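Local coordinates for Two-component system sensor histidine kinase (PDB 3VA6), which probably acts as a membrane sensor histidine kinase that passes signals through a phosphorelay to transcription, this chain being its extracellular beta-propeller and beta-sandwich part, at residues Thr318-Gly323 with Ala358-Met363. Sequence-based numbering, arbitrary orientation.
Sequences TGTGDG and AIWYRM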
ATOM      1  N   THR A 318       0.040 -10.164  -8.372  1.00 88.25           N
ATOM      2  CA  THR A 318       1.066 -10.989  -9.032  1.00 90.24           C
ATOM      3  C   THR A 318       2.182 -10.035  -9.355  1.00 92.17           C
ATOM      4  O   THR A 318       1.970  -9.062 -10.106  1.00 89.95           O
ATOM      5  CB  THR A 318       0.704 -11.480 -10.424  1.00 87.55           C
ATOM      6  OG1 THR A 318       0.028 -10.426 -11.134  1.00 84.23           O
ATOM      7  CG2 THR A 318      -0.107 -12.793 -10.393  1.00 86.62           C
ATOM      8  N   GLY A 319       3.361 -10.299  -8.821  1.00 96.61           N
ATOM      9  CA  GLY A 319       4.492  -9.420  -9.067  1.00 99.19           C
ATOM     10  C   GLY A 319       5.606 -10.235  -9.649  1.00102.33           C
ATOM     11  O   GLY A 319       6.224 -10.974  -8.890  1.00106.18           O
ATOM     12  N   THR A 320       5.887 -10.185 -10.962  1.00101.31           N
ATOM     13  CA  THR A 320       5.189  -9.459 -12.066  1.00 97.17           C
ATOM     14  C   THR A 320       4.942  -7.964 -11.920  1.00 95.88           C
ATOM     15  O   THR A 320       4.068  -7.528 -11.190  1.00 93.95           O
ATOM     16  CB  THR A 320       3.872 -10.140 -12.500  1.00 92.95           C
ATOM     17  OG1 THR A 320       3.906 -11.532 -12.145  1.00 94.42           O
ATOM     18  CG2 THR A 320       3.669  -9.996 -14.012  1.00 90.81           C
ATOM     19  N   GLY A 321       5.703  -7.187 -12.674  1.00 97.23           N
ATOM     20  CA  GLY A 321       5.547  -5.740 -12.687  1.00 96.45           C
ATOM     21  C   GLY A 321       4.796  -5.264 -13.913  1.00 92.82           C
ATOM     22  O   GLY A 321       4.865  -4.090 -14.255  1.00 92.78           O
ATOM     23  N   ASP A 322       4.070  -6.159 -14.570  1.00 90.13           N
ATOM     24  CA  ASP A 322       3.317  -5.771 -15.761  1.00 87.10           C
ATOM     25  C   ASP A 322       2.198  -4.813 -15.372  1.00 84.24           C
ATOM     26  O   ASP A 322       1.764  -4.797 -14.223  1.00 83.93           O
ATOM     27  CB  ASP A 322       2.709  -6.980 -16.467  1.00 85.25           C
ATOM     28  CG  ASP A 322       3.736  -8.031 -16.827  1.00 88.36           C
ATOM     29  OD1 ASP A 322       3.312  -9.184 -17.056  1.00 87.58           O
ATOM     30  OD2 ASP A 322       4.949  -7.730 -16.872  1.00 91.90           O
ATOM     31  N   GLY A 323       1.741  -4.023 -16.341  1.00 82.61           N
ATOM     32  CA  GLY A 323       0.741  -2.984 -16.105  1.00 80.48           C
ATOM     33  C   GLY A 323      -0.630  -3.402 -16.576  1.00 77.04           C
ATOM     34  O   GLY A 323      -0.787  -4.417 -17.257  1.00 76.28           O
ATOM     35  N   ALA A 358      -3.151 -15.830  -8.283  1.00 86.17           N
ATOM     36  CA  ALA A 358      -3.587 -15.069  -9.418  1.00 82.66           C
ATOM     37  C   ALA A 358      -3.245 -15.778 -10.719  1.00 82.39           C
ATOM     38  O   ALA A 358      -2.226 -16.468 -10.819  1.00 85.24           O
ATOM     39  CB  ALA A 358      -2.972 -13.680  -9.380  1.00 82.50           C
ATOM     40  N   ILE A 359      -4.149 -15.640 -11.686  1.00 79.39           N
ATOM     41  CA  ILE A 359      -3.912 -16.045 -13.060  1.00 79.02           C
ATOM     42  C   ILE A 359      -4.234 -14.862 -13.938  1.00 76.36           C
ATOM     43  O   ILE A 359      -5.271 -14.256 -13.772  1.00 74.09           O
ATOM     44  CB  ILE A 359      -4.809 -17.200 -13.519  1.00 78.61           C
ATOM     45  CG1 ILE A 359      -4.606 -18.434 -12.652  1.00 81.49           C
ATOM     46  CG2 ILE A 359      -4.507 -17.560 -14.975  1.00 78.75           C
ATOM     47  CD1 ILE A 359      -5.635 -19.521 -12.948  1.00 81.26           C
ATOM     48  N   TRP A 360      -3.346 -14.569 -14.883  1.00 77.07           N
ATOM     49  CA  TRP A 360      -3.468 -13.422 -15.762  1.00 75.23           C
ATOM     50  C   TRP A 360      -3.602 -13.871 -17.183  1.00 75.03           C
ATOM     51  O   TRP A 360      -2.603 -14.244 -17.819  1.00 77.24           O
ATOM     52  CB  TRP A 360      -2.235 -12.546 -15.609  1.00 76.89           C
ATOM     53  CG  TRP A 360      -2.367 -11.169 -16.200  1.00 75.30           C
ATOM     54  CD1 TRP A 360      -3.196 -10.752 -17.240  1.00 73.15           C
ATOM     55  CD2 TRP A 360      -1.628  -9.975 -15.801  1.00 76.22           C
ATOM     56  NE1 TRP A 360      -3.031  -9.419 -17.487  1.00 72.66           N
ATOM     57  CE2 TRP A 360      -2.107  -8.893 -16.660  1.00 74.39           C
ATOM     58  CE3 TRP A 360      -0.674  -9.704 -14.850  1.00 78.67           C
ATOM     59  CZ2 TRP A 360      -1.631  -7.603 -16.548  1.00 74.95           C
ATOM     60  CZ3 TRP A 360      -0.197  -8.402 -14.743  1.00 79.25           C
ATOM     61  CH2 TRP A 360      -0.668  -7.372 -15.574  1.00 77.38           C
ATOM     62  N   TYR A 361      -4.832 -13.808 -17.700  1.00 72.81           N
ATOM     63  CA  TYR A 361      -5.143 -14.210 -19.073  1.00 72.82           C
ATOM     64  C   TYR A 361      -4.882 -13.075 -20.040  1.00 72.33           C
ATOM     65  O   TYR A 361      -5.375 -11.969 -19.839  1.00 70.56           O
ATOM     66  CB  TYR A 361      -6.611 -14.599 -19.192  1.00 71.17           C
ATOM     67  CG  TYR A 361      -6.961 -15.814 -18.403  1.00 72.02           C
ATOM     68  CD1 TYR A 361      -7.270 -15.714 -17.051  1.00 71.52           C
ATOM     69  CD2 TYR A 361      -6.956 -17.074 -18.994  1.00 73.79           C
ATOM     70  CE1 TYR A 361      -7.579 -16.839 -16.305  1.00 72.72           C
ATOM     71  CE2 TYR A 361      -7.269 -18.206 -18.255  1.00 74.94           C
ATOM     72  CZ  TYR A 361      -7.582 -18.078 -16.909  1.00 74.37           C
ATOM     73  OH  TYR A 361      -7.908 -19.167 -16.143  1.00 75.83           O
ATOM     74  N   ARG A 362      -4.120 -13.340 -21.095  1.00 74.26           N
ATOM     75  CA  ARG A 362      -3.859 -12.304 -22.098  1.00 74.31           C
ATOM     76  C   ARG A 362      -3.322 -12.857 -23.409  1.00 76.76           C
ATOM     77  O   ARG A 362      -2.804 -13.960 -23.467  1.00 78.89           O
ATOM     78  CB  ARG A 362      -2.899 -11.251 -21.542  1.00 74.81           C
ATOM     79  CG  ARG A 362      -1.510 -11.781 -21.232  1.00 77.79           C
ATOM     80  CD  ARG A 362      -1.124 -11.500 -19.791  1.00 77.87           C
ATOM     81  NE  ARG A 362      -0.480 -10.194 -19.587  1.00 78.31           N
ATOM     82  CZ  ARG A 362       0.684 -10.012 -18.952  1.00 80.84           C
ATOM     83  NH1 ARG A 362       1.363 -11.042 -18.425  1.00 83.24           N
ATOM     84  NH2 ARG A 362       1.183  -8.788 -18.836  1.00 81.41           N
ATOM     85  N   MET A 363      -3.476 -12.067 -24.463  1.00 76.78           N
ATOM     86  CA  MET A 363      -2.954 -12.381 -25.791  1.00 79.52           C
ATOM     87  C   MET A 363      -1.489 -12.817 -25.705  1.00 82.64           C
ATOM     88  O   MET A 363      -0.646 -12.075 -25.187  1.00 83.08           O
ATOM     89  CB  MET A 363      -3.079 -11.123 -26.665  1.00 79.41           C
ATOM     90  CG  MET A 363      -2.497 -11.167 -28.069  1.00 82.62           C
ATOM     91  SD  MET A 363      -3.721 -11.644 -29.299  1.00 83.08           S
ATOM     92  CE  MET A 363      -3.384 -13.418 -29.430  1.00 85.61           C
TER
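A single carboxylate oxygen, D322 OD1, accepts hydrogen bonds from both terminal nitrogens of R362 while that same guanidinium lies over the indole of W360. In this end-on, forked salt bridge R362 NH2 to D322 OD1 measures 2.8 Å and R362 NH1 to D322 OD1 3.0 Å. Both bonds are bent (150° and 138° at the hydrogens) and reach OD1 from one face of the carboxylate, NH2 from above its plane and NH1 nearly in line with the C-O bond. The carboxylate is turned 40° from the guanidinium plane. R362 CZ stands 3.8 Å above the W360 ring, over its centre, because bends at chi2 and chi3 fold the arginine back across it. From the loop, D322 CB comes obliquely to W360 CH2 at 3.5 Å, T318 OG1 likewise to W360 CE3 at 3.9 Å, and G323 O meets the ring edge at W360 CZ2 (3.4 Å) while accepting a hydrogen bond from N343 ND2. W360 NE1 is hydrogen-bonded to N343 O, which helps fix the indole. The contact thus joins the loop leading into 326-331, first strand of a four-stranded propeller blade, to 359-361, its fourth. The D322 carboxylate probably offsets the charge of R362, while W360 covers one guanidinium face.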